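Local coordinates for protein UDP-N-acetylenolpyruvoylglucosamine reductase (Listeria monocytogenes, PDB 3TX1) that binds FAD and probably catalyses the NADPH-dependent reduction of UDP-N-acetylenolpyruvoylglucosamine to UDP-N-acetylmuramate for peptidoglycan synthesis, at residues Gly265-Gly269 with Gly270-Ser274; Asn294-Ala297 with Tyr298-Thr302; Phe246-Pro250 with Gly251-Gly255; Lys124-Asp127 with Thr128-Ala132; Glu41-Ser44 with Lys45-Tyr48. One frame throughout, in Å; residues are numbered along the deposited sequence.

Interaction 1 of 5, residues Gly265-Gly269 with Gly270-Ser274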
# COMPACT_ATOMS: atom_id res chain seq x y z
N GLY A 265 -11.92 -19.50 8.65
CA GLY A 265 -13.32 -19.20 8.85
C GLY A 265 -13.51 -18.51 10.18
O GLY A 265 -14.55 -17.96 10.46
N HIS A 266 -12.48 -18.50 11.01
CA HIS A 266 -12.57 -17.87 12.31
C HIS A 266 -13.02 -16.46 12.18
O HIS A 266 -12.60 -15.76 11.27
CB HIS A 266 -11.24 -17.94 13.07
CG HIS A 266 -11.45 -18.08 14.55
ND1 HIS A 266 -11.66 -19.28 15.14
CD2 HIS A 266 -11.63 -17.13 15.53
CE1 HIS A 266 -11.88 -19.11 16.45
NE2 HIS A 266 -11.88 -17.79 16.69
N ILE A 267 -13.89 -16.01 13.08
CA ILE A 267 -14.42 -14.65 13.06
C ILE A 267 -14.29 -13.99 14.40
O ILE A 267 -14.53 -14.63 15.42
CB ILE A 267 -15.92 -14.65 12.70
CG1 ILE A 267 -16.11 -15.11 11.27
CG2 ILE A 267 -16.57 -13.27 12.86
CD1 ILE A 267 -17.55 -15.39 10.95
N ILE A 268 -13.86 -12.73 14.40
CA ILE A 268 -13.86 -11.89 15.57
C ILE A 268 -14.49 -10.59 15.11
O ILE A 268 -13.96 -9.97 14.18
CB ILE A 268 -12.47 -11.59 16.08
CG1 ILE A 268 -11.76 -12.90 16.45
CG2 ILE A 268 -12.59 -10.60 17.25
CD1 ILE A 268 -10.58 -12.69 17.37
N GLY A 269 -15.62 -10.18 15.73
CA GLY A 269 -16.36 -8.99 15.30
C GLY A 269 -16.74 -9.09 13.84
O GLY A 269 -17.42 -10.01 13.45
N GLY A 270 -16.30 -8.15 13.02
CA GLY A 270 -16.60 -8.22 11.58
C GLY A 270 -15.42 -8.69 10.73
O GLY A 270 -15.41 -8.52 9.51
N ALA A 271 -14.43 -9.31 11.37
CA ALA A 271 -13.24 -9.76 10.69
C ALA A 271 -13.23 -11.28 10.61
O ALA A 271 -13.66 -11.97 11.53
CB ALA A 271 -12.01 -9.26 11.44
N GLN A 272 -12.73 -11.82 9.50
CA GLN A 272 -12.69 -13.27 9.32
C GLN A 272 -11.44 -13.76 8.62
O GLN A 272 -10.97 -13.13 7.69
CB GLN A 272 -13.90 -13.73 8.52
CG GLN A 272 -14.01 -15.25 8.41
CD GLN A 272 -15.17 -15.68 7.56
OE1 GLN A 272 -15.46 -15.04 6.54
NE2 GLN A 272 -15.82 -16.78 7.93
N VAL A 273 -10.86 -14.84 9.10
CA VAL A 273 -9.76 -15.44 8.40
C VAL A 273 -10.44 -16.01 7.17
O VAL A 273 -11.30 -16.90 7.31
CB VAL A 273 -9.12 -16.57 9.21
CG1 VAL A 273 -8.09 -17.29 8.38
CG2 VAL A 273 -8.52 -16.01 10.48
N SER A 274 -10.10 -15.49 6.00
CA SER A 274 -10.83 -15.81 4.76
C SER A 274 -11.11 -17.27 4.50
O SER A 274 -10.22 -18.10 4.56
CB SER A 274 -10.07 -15.24 3.55
OG SER A 274 -10.51 -15.86 2.37

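Interaction 2 of 5, residues Asn294-Ala297 with Tyr298-Thr302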
# COMPACT_ATOMS: atom_id res chain seq x y z
N ASN A 294 -7.11 -8.04 16.81
CA ASN A 294 -7.49 -9.13 17.66
C ASN A 294 -7.42 -10.45 16.92
O ASN A 294 -6.91 -11.45 17.42
CB ASN A 294 -8.86 -8.86 18.30
CG ASN A 294 -8.77 -7.98 19.58
OD1 ASN A 294 -9.69 -7.23 19.91
ND2 ASN A 294 -7.65 -8.10 20.31
N LEU A 295 -7.88 -10.48 15.68
CA LEU A 295 -7.79 -11.71 14.94
C LEU A 295 -6.32 -12.01 14.57
O LEU A 295 -5.85 -13.16 14.70
CB LEU A 295 -8.70 -11.68 13.72
CG LEU A 295 -8.90 -12.96 12.94
CD1 LEU A 295 -9.06 -14.12 13.91
CD2 LEU A 295 -10.12 -12.78 12.03
N ILE A 296 -5.57 -10.98 14.19
CA ILE A 296 -4.19 -11.19 13.88
C ILE A 296 -3.48 -11.81 15.09
O ILE A 296 -2.80 -12.82 14.96
CB ILE A 296 -3.49 -9.89 13.50
CG1 ILE A 296 -3.98 -9.40 12.13
CG2 ILE A 296 -1.98 -10.09 13.47
CD1 ILE A 296 -3.29 -8.10 11.68
N ALA A 297 -3.67 -11.25 16.26
CA ALA A 297 -2.96 -11.78 17.43
C ALA A 297 -3.39 -13.21 17.80
O ALA A 297 -2.57 -14.06 18.19
CB ALA A 297 -3.08 -10.85 18.61
N TYR A 298 -4.68 -13.49 17.64
CA TYR A 298 -5.15 -14.80 17.99
C TYR A 298 -4.60 -15.88 17.02
O TYR A 298 -4.27 -17.00 17.43
CB TYR A 298 -6.66 -14.77 18.05
CG TYR A 298 -7.33 -16.05 18.40
CD1 TYR A 298 -7.60 -16.39 19.74
CD2 TYR A 298 -7.76 -16.92 17.39
CE1 TYR A 298 -8.27 -17.57 20.07
CE2 TYR A 298 -8.41 -18.11 17.70
CZ TYR A 298 -8.65 -18.42 19.02
OH TYR A 298 -9.28 -19.61 19.24
N VAL A 299 -4.47 -15.51 15.76
CA VAL A 299 -3.90 -16.40 14.77
C VAL A 299 -2.44 -16.62 15.10
O VAL A 299 -2.00 -17.76 15.24
CB VAL A 299 -4.03 -15.82 13.36
CG1 VAL A 299 -3.05 -16.50 12.41
CG2 VAL A 299 -5.46 -15.91 12.86
N GLN A 300 -1.69 -15.54 15.25
CA GLN A 300 -0.29 -15.63 15.61
C GLN A 300 -0.16 -16.51 16.82
O GLN A 300 0.68 -17.41 16.86
CB GLN A 300 0.21 -14.26 16.01
CG GLN A 300 0.46 -13.33 14.84
CD GLN A 300 1.10 -12.02 15.25
OE1 GLN A 300 0.54 -11.26 16.04
NE2 GLN A 300 2.25 -11.72 14.67
N GLN A 301 -0.99 -16.28 17.81
CA GLN A 301 -0.87 -17.07 19.03
C GLN A 301 -1.21 -18.55 18.86
O GLN A 301 -0.55 -19.38 19.43
CB GLN A 301 -1.70 -16.47 20.17
CG GLN A 301 -1.49 -17.21 21.46
CD GLN A 301 -0.03 -17.23 21.88
OE1 GLN A 301 0.77 -16.38 21.46
NE2 GLN A 301 0.32 -18.20 22.72
N THR A 302 -2.24 -18.85 18.08
CA THR A 302 -2.68 -20.23 17.90
C THR A 302 -1.65 -20.98 17.06
O THR A 302 -1.31 -22.14 17.30
CB THR A 302 -4.02 -20.21 17.19
OG1 THR A 302 -4.93 -19.43 17.96
CG2 THR A 302 -4.58 -21.58 17.05
O HOH W 1 -0.07 -13.31 20.26

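Interaction 3 of 5, residues Phe246-Pro250 with Gly251-Gly255. With SO4 (sulfate ion), chain F.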
# COMPACT_ATOMS: atom_id res chain seq x y z
N PHE A 246 0.48 -12.03 6.50
CA PHE A 246 1.78 -12.40 7.08
C PHE A 246 2.92 -12.64 6.09
O PHE A 246 2.69 -13.09 4.99
CB PHE A 246 1.62 -13.69 7.92
CG PHE A 246 0.70 -13.54 9.10
CD1 PHE A 246 -0.62 -13.93 9.02
CD2 PHE A 246 1.16 -12.99 10.29
CE1 PHE A 246 -1.46 -13.78 10.11
CE2 PHE A 246 0.34 -12.83 11.39
CZ PHE A 246 -0.98 -13.23 11.31
N LYS A 247 4.16 -12.41 6.50
CA LYS A 247 5.29 -12.76 5.65
C LYS A 247 5.33 -14.28 5.58
O LYS A 247 4.72 -14.96 6.39
CB LYS A 247 6.60 -12.22 6.24
CG LYS A 247 6.52 -10.76 6.64
CD LYS A 247 7.84 -10.22 7.19
CE LYS A 247 7.75 -8.70 7.36
NZ LYS A 247 9.09 -8.07 7.55
N ARG A 248 6.06 -14.84 4.64
CA ARG A 248 6.09 -16.30 4.57
C ARG A 248 7.21 -16.83 5.50
O ARG A 248 8.39 -16.50 5.32
CB ARG A 248 6.22 -16.77 3.12
CG ARG A 248 6.03 -18.27 2.91
CD ARG A 248 6.52 -18.72 1.53
NE ARG A 248 5.57 -18.66 0.39
CZ ARG A 248 5.10 -17.55 -0.21
NH1 ARG A 248 5.38 -16.34 0.26
NH2 ARG A 248 4.29 -17.67 -1.26
N PRO A 249 6.82 -17.67 6.45
CA PRO A 249 7.78 -18.32 7.35
C PRO A 249 8.65 -19.32 6.59
O PRO A 249 8.14 -20.08 5.77
CB PRO A 249 6.89 -19.05 8.35
CG PRO A 249 5.64 -19.33 7.59
CD PRO A 249 5.45 -18.16 6.66
N PRO A 250 9.95 -19.32 6.87
CA PRO A 250 10.90 -20.20 6.19
C PRO A 250 10.22 -21.54 5.88
O PRO A 250 9.84 -22.26 6.80
CB PRO A 250 12.04 -20.33 7.20
CG PRO A 250 11.99 -19.07 7.97
CD PRO A 250 10.54 -18.70 8.07
N GLY A 251 10.09 -21.86 4.60
CA GLY A 251 9.61 -23.16 4.16
C GLY A 251 8.24 -23.58 4.62
O GLY A 251 7.99 -24.74 4.95
N HIS A 252 7.32 -22.63 4.64
CA HIS A 252 5.99 -22.91 5.06
C HIS A 252 5.17 -21.98 4.31
O HIS A 252 5.64 -20.92 3.92
CB HIS A 252 5.83 -22.55 6.50
CG HIS A 252 5.96 -23.70 7.43
ND1 HIS A 252 5.20 -24.77 7.35
CD2 HIS A 252 6.80 -23.90 8.50
CE1 HIS A 252 5.53 -25.63 8.31
NE2 HIS A 252 6.51 -25.09 9.02
N PHE A 253 3.91 -22.30 4.11
CA PHE A 253 3.06 -21.27 3.57
C PHE A 253 2.26 -20.68 4.71
O PHE A 253 1.84 -21.40 5.60
CB PHE A 253 2.20 -21.80 2.41
CG PHE A 253 2.94 -21.79 1.13
CD1 PHE A 253 3.72 -22.87 0.76
CD2 PHE A 253 2.93 -20.66 0.33
CE1 PHE A 253 4.46 -22.84 -0.41
CE2 PHE A 253 3.67 -20.63 -0.84
CZ PHE A 253 4.43 -21.71 -1.21
N ALA A 254 2.13 -19.36 4.73
CA ALA A 254 1.32 -18.72 5.76
C ALA A 254 -0.07 -19.36 5.78
O ALA A 254 -0.50 -19.95 6.79
CB ALA A 254 1.19 -17.25 5.46
N GLY A 255 -0.75 -19.28 4.64
CA GLY A 255 -2.09 -19.82 4.51
C GLY A 255 -2.22 -21.24 4.99
O GLY A 255 -3.19 -21.58 5.68
S SO4 F . 0.71 -17.99 1.33
O1 SO4 F . 0.80 -17.40 -0.03
O2 SO4 F . -0.03 -19.27 1.27
O3 SO4 F . 2.07 -18.21 1.89
O4 SO4 F . -0.01 -17.05 2.22

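Interaction 4 of 5, residues Lys124-Asp127 with Thr128-Ala132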
# COMPACT_ATOMS: atom_id res chain seq x y z
N LYS A 124 -3.15 4.74 -9.22
CA LYS A 124 -3.37 3.38 -8.81
C LYS A 124 -2.47 2.56 -9.62
O LYS A 124 -2.28 2.83 -10.80
CB LYS A 124 -4.82 2.97 -9.04
CG LYS A 124 -5.68 3.47 -7.91
CD LYS A 124 -7.14 3.30 -8.19
CE LYS A 124 -7.91 3.76 -6.96
NZ LYS A 124 -9.35 3.42 -7.11
N LEU A 125 -1.86 1.58 -8.97
CA LEU A 125 -0.97 0.70 -9.69
C LEU A 125 -1.69 -0.09 -10.78
O LEU A 125 -1.11 -0.41 -11.79
CB LEU A 125 -0.31 -0.27 -8.72
CG LEU A 125 0.70 -1.20 -9.35
CD1 LEU A 125 1.70 -0.41 -10.17
CD2 LEU A 125 1.43 -2.01 -8.28
N ILE A 126 -2.97 -0.41 -10.58
CA ILE A 126 -3.66 -1.20 -11.56
C ILE A 126 -3.83 -0.43 -12.87
O ILE A 126 -3.68 -1.00 -13.97
CB ILE A 126 -4.97 -1.76 -10.99
CG1 ILE A 126 -4.64 -2.89 -10.00
CG2 ILE A 126 -5.84 -2.29 -12.13
CD1 ILE A 126 -5.82 -3.50 -9.24
N ASP A 127 -4.10 0.88 -12.74
CA ASP A 127 -4.27 1.77 -13.89
C ASP A 127 -2.95 1.89 -14.65
O ASP A 127 -2.94 1.94 -15.87
CB ASP A 127 -4.77 3.13 -13.45
CG ASP A 127 -6.00 3.03 -12.56
OD1 ASP A 127 -6.40 4.03 -11.92
OD2 ASP A 127 -6.57 1.94 -12.46
N THR A 128 -1.85 1.88 -13.93
CA THR A 128 -0.55 1.98 -14.56
C THR A 128 -0.24 0.70 -15.36
O THR A 128 0.42 0.74 -16.42
CB THR A 128 0.55 2.28 -13.53
OG1 THR A 128 0.03 3.20 -12.57
CG2 THR A 128 1.78 2.87 -14.20
N ALA A 129 -0.75 -0.44 -14.89
CA ALA A 129 -0.53 -1.67 -15.65
C ALA A 129 -1.51 -1.75 -16.86
O ALA A 129 -1.27 -2.47 -17.83
CB ALA A 129 -0.60 -2.90 -14.76
N LYS A 130 -2.63 -1.03 -16.76
CA LYS A 130 -3.59 -0.96 -17.85
C LYS A 130 -3.06 -0.10 -18.97
O LYS A 130 -3.25 -0.41 -20.16
CB LYS A 130 -4.93 -0.42 -17.36
CG LYS A 130 -5.83 -1.54 -16.82
CD LYS A 130 -7.21 -1.13 -16.29
CE LYS A 130 -7.77 -2.33 -15.51
NZ LYS A 130 -8.97 -2.10 -14.67
N PHE A 131 -2.40 0.98 -18.58
CA PHE A 131 -1.87 1.94 -19.50
C PHE A 131 -0.90 1.12 -20.31
O PHE A 131 -1.17 0.87 -21.47
CB PHE A 131 -1.15 3.02 -18.70
CG PHE A 131 -1.08 4.36 -19.39
CD1 PHE A 131 0.05 4.74 -20.11
CD2 PHE A 131 -2.14 5.29 -19.26
CE1 PHE A 131 0.10 5.99 -20.72
CE2 PHE A 131 -2.09 6.54 -19.86
CZ PHE A 131 -0.97 6.89 -20.60
N ALA A 132 0.16 0.65 -19.67
CA ALA A 132 1.25 -0.17 -20.28
C ALA A 132 0.84 -1.09 -21.42
O ALA A 132 1.55 -1.21 -22.44
CB ALA A 132 1.96 -0.99 -19.22

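Interaction 5 of 5, residues Glu41-Ser44 with Lys45-Tyr48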
# COMPACT_ATOMS: atom_id res chain seq x y z
N GLU A 41 -10.21 13.35 10.59
CA GLU A 41 -10.88 12.54 9.60
C GLU A 41 -10.75 11.06 9.91
O GLU A 41 -9.63 10.58 10.08
CB GLU A 41 -10.31 12.88 8.22
CG GLU A 41 -10.91 12.11 7.07
CD GLU A 41 -12.34 12.46 6.77
OE1 GLU A 41 -12.58 13.59 6.31
OE2 GLU A 41 -13.22 11.57 6.94
N PRO A 42 -11.89 10.34 10.03
CA PRO A 42 -11.78 8.89 10.23
C PRO A 42 -11.29 8.33 8.91
O PRO A 42 -11.84 8.64 7.84
CB PRO A 42 -13.21 8.45 10.54
CG PRO A 42 -13.91 9.70 10.96
CD PRO A 42 -13.30 10.77 10.11
N LEU A 43 -10.24 7.53 8.99
CA LEU A 43 -9.55 7.03 7.83
C LEU A 43 -10.18 5.86 7.12
O LEU A 43 -9.78 5.54 6.01
CB LEU A 43 -8.10 6.71 8.20
CG LEU A 43 -7.40 7.95 8.79
CD1 LEU A 43 -6.02 7.65 9.37
CD2 LEU A 43 -7.34 9.06 7.74
N SER A 44 -11.16 5.22 7.73
CA SER A 44 -11.74 4.02 7.14
C SER A 44 -12.32 4.30 5.77
O SER A 44 -12.44 3.39 4.93
CB SER A 44 -12.80 3.44 8.04
OG SER A 44 -13.88 4.34 8.09
N LYS A 45 -12.70 5.57 5.56
CA LYS A 45 -13.22 6.05 4.27
C LYS A 45 -12.18 5.91 3.14
O LYS A 45 -12.56 5.75 1.99
CB LYS A 45 -13.67 7.51 4.38
CG LYS A 45 -14.15 8.11 3.05
CD LYS A 45 -14.61 9.56 3.17
CE LYS A 45 -14.93 10.13 1.79
NZ LYS A 45 -15.44 11.52 1.83
N TYR A 46 -10.89 5.93 3.49
CA TYR A 46 -9.78 5.88 2.54
C TYR A 46 -8.97 4.61 2.59
O TYR A 46 -7.91 4.55 1.93
CB TYR A 46 -8.80 7.02 2.83
CG TYR A 46 -9.44 8.37 2.89
CD1 TYR A 46 -9.88 8.88 4.11
CD2 TYR A 46 -9.63 9.14 1.75
CE1 TYR A 46 -10.50 10.12 4.19
CE2 TYR A 46 -10.24 10.38 1.83
CZ TYR A 46 -10.68 10.87 3.05
OH TYR A 46 -11.31 12.10 3.13
N THR A 47 -9.37 3.61 3.38
CA THR A 47 -8.52 2.42 3.49
C THR A 47 -9.17 1.27 2.89
O THR A 47 -10.38 1.11 2.94
CB THR A 47 -8.16 1.97 4.91
OG1 THR A 47 -9.37 1.64 5.61
CG2 THR A 47 -7.37 3.02 5.67
N TYR A 48 -8.32 0.41 2.37
CA TYR A 48 -8.75 -0.74 1.65
C TYR A 48 -9.48 -1.75 2.54
O TYR A 48 -10.34 -2.48 2.06
CB TYR A 48 -7.54 -1.28 0.90
CG TYR A 48 -7.89 -2.07 -0.32
CD1 TYR A 48 -8.09 -1.46 -1.56
CD2 TYR A 48 -7.98 -3.44 -0.23
CE1 TYR A 48 -8.40 -2.21 -2.68
CE2 TYR A 48 -8.27 -4.22 -1.33
CZ TYR A 48 -8.49 -3.60 -2.54
OH TYR A 48 -8.80 -4.46 -3.58

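Interaction 1 of 5, residues Gly265-Gly269 with Gly270-Ser274
Gln272 reaches across a tight beta hairpin to the backbone of Gly265, its NE2 donating to Gly265 O at 3.1 Å. The bond is nearly straight (165° at the hydrogen) and the acceptor lies in the plane of the amide, although the donor is tilted 31° from the plane of the Gly265 carbonyl. Gln272 can span this gap because its chain is extended from CA to CD, with CG opposite the backbone N (chi1 -174°). On the way it passes Ile267, whose CG1 lies 3.6 Å from Gln272 CG; the two side chains cross obliquely on one face of the hairpin, and Ile267 CD1 continues along the amide toward NE2.

The backbone positions this pair. Ile267 and Gln272 form an antiparallel non-hydrogen-bonded pair, next to the hydrogen-bonded pair of Ile268 and Ala271. In the latter, Ala271 N is 2.9 Å from Ile268 O, and Ile268 N donates back to Ala271 O. A type II' turn with Gly269 and Gly270 at its corners closes this end. Toward the open end Val273 N donates to His266 O at 2.9 Å, while the return bond to Val273 O, 3.0 Å long, comes from Gly265 N.

Strand 281-283 pairs with strand 271-273 to complete a three-stranded antiparallel sheet. Ile267 and Gln272 touch Ile284, whereas Ile268, Ala271 and Val273 pack on helix 289-307, against which the ring of His266 also stacks through Tyr298.

Interaction 2 of 5, residues Asn294-Ala297 with Tyr298-Thr302
Ala297 O accepts the backbone N of Gln301 at 2.8 Å and, more weakly, a hydrogen of a water. This is one of four consecutive i to i+4 bonds in the middle of the alpha-helix 289-307. The same water donates a second weak bond to Gln301 OE1, bridging the backbone to that side chain, whose amide is further held by Arg304 at OE1 and Glu305 at NE2.

One residue back, Gln300 N points almost straight at Ile296 O (174° at the hydrogen, 3.0 Å). Their side chains lie alongside each other and head the same way. Gln300 CG stands beside its own backbone N (chi1 -76°), which brings OE1 to 3.8 Å from Ile296 CG2, while NE2 donates to Leu311 O. Leu295 and Val299 line the buried side and pack on Val273; between them the methyl contact is slight, Leu295 CD1 lying 4.2 Å from Val299 CG2.

On a more exposed flank, Tyr298 O is gripped twice by Thr302, whose N and OG1 approach from opposite faces of the carbonyl plane. The Thr302 OG1 to Tyr298 O bond measures 2.6 Å, and the same hydroxyl oxygen sits 3.7 Å above the Tyr298 ring plane, displaced toward the rim.

Interaction 3 of 5, residues Phe246-Pro250 with Gly251-Gly255
Arg248 runs alongside Phe253, the two side chains pointing the same way beside a bound sulfate. From CB the arginine chain leaves with CG opposite the backbone N (chi1 -170°). CD then comes over one face of the Phe253 ring, toward its rim and 4.1 Å above the plane. A bend about the CG-CD bond (chi3 -88°) turns the guanidinium so that NE and NH2 both lie close to Phe253 CE2, with the ring at the guanidinium edge and the two planes 71° apart. At the tip, sulfate O3 stands 3.7 Å above the centre of the guanidinium, and NH2 is the same distance from sulfate O1.

The sulfate, probably from the crystallisation liquor, sits at the start of helix 254-260, where Phe253 is the N-cap residue. Ala254 N gives O3 a weak bond of 3.1 Å, and Gly255 N makes long, weak ones to O2 and O4; the helix dipole and Arg248 would together be expected to favour an anion here.

A type II turn from Pro249 to His252 reverses the chain, with Pro249 CG packed 3.4 Å from His252 CB. Pro249 and His252 touch Leu257 on helix 254-260, Lys247 touches the predicted active-site Glu314, and Phe246 is wedged between Ile258 of that helix and helix 289-307.

Interaction 4 of 5, residues Lys124-Asp127 with Thr128-Ala132
The first turns of helix 125-134, an element of the FAD-binding domain, begin at the N-cap residue Lys124, and Thr128 doubles the opening bond. Lys124 O accepts both the hydroxyl and the backbone N of Thr128, from opposite faces of the carbonyl plane. The hydroxyl bond is the shorter, 2.9 Å from Thr128 OG1 against 3.3 Å from Thr128 N. It forms because OG1 lies on the backbone-N side of CB (chi1 -38°), turned back toward the preceding turn. The hydroxyl thus finds its acceptor within the helix although the side chain is buried against Ile110, Ile117, Ala119 and Ile150.

Further along, Ala129 N donates to Leu125 O at 3.1 Å and weakly to Ile126 O as well. Lys130 N likewise shares its hydrogen between Ile126 O and, weakly, Asp127 O, while Phe131 N takes Asp127 O at 2.9 Å. Leu125 faces inward onto helix 150-156, and its side chain comes within about 5 Å of the bound FAD, placing this helix start close to the cofactor.

The outer surface differs. Ile126 and Lys130 extend side by side in the same direction, the lysine chain fully stretched beyond CG. The carboxylate of Asp127 does not reach the ammonium, its OD2 staying 5.2 Å from Lys130 NZ. Instead the end of the lysine chain lies against the isoleucine, Ile126 CG2 being 3.9 Å from Lys130 CE.

Interaction 5 of 5, residues Glu41-Ser44 with Lys45-Tyr48
Glu41 meets Tyr46 closely: its CG lies 3.5 Å from Tyr46 CE1, at the edge of the ring. The side chains cross at about a right angle, and the carboxylate stands nearly perpendicular to the ring, 81° between planes. A bend at chi2 (69°) carries the acid past the phenol, OE1 lying 3.7 Å from Tyr46 OH. Over one ring face passes Lys45, with CG 4.3 Å above the centre. The ring also meets Phe58 and, edge-to-face, His103.

The chain turns tightly where strand 36-42 of the mixed four-stranded sheet gives way to the loop before strand 54-60. Tyr46 N donates to Leu43 O at 2.8 Å from well above the carbonyl plane, and Thr47 N makes a weak 3.4 Å bond to Ser44 O, two successive i to i+3 links. Leu43 is buried on Ala55, Phe58 and Ile92; Thr47 OG1 bonds to Thr51 O, and Tyr48 beyond it touches FAD.

The solvent side is looser. Lys45 is exposed, and its extended chain does not bring the ammonium to the Glu41 carboxylate, leaving 5.6 Å between Lys45 NZ and Glu41 OE2. Glu41 OE1 has instead a long, weak ion pair with Lys38.

In the fold
Along the chain the order is interaction 5, 4, 3, 1, 2. Interactions 1, 2 and 3 lie in the C-terminal domain and meet at helix 289-307, which carries interaction 2: its Leu295 packs against the hairpin of interaction 1, centres about 11 Å apart, and Ile296, Val299 and Gln300 receive Phe246 of interaction 3, centres about 15 Å apart. Interactions 1 and 3 do not touch. Interaction 4, in the FAD-binding domain, has its centre about 29 to 35 Å from theirs; interactions 4 and 5 have centres about 23 Å apart, nearest atoms about 6 Å. Both approach FAD, whereas interaction 3 lies beside the predicted catalytic Ser244 and Glu314, consistent with an active site between the domains.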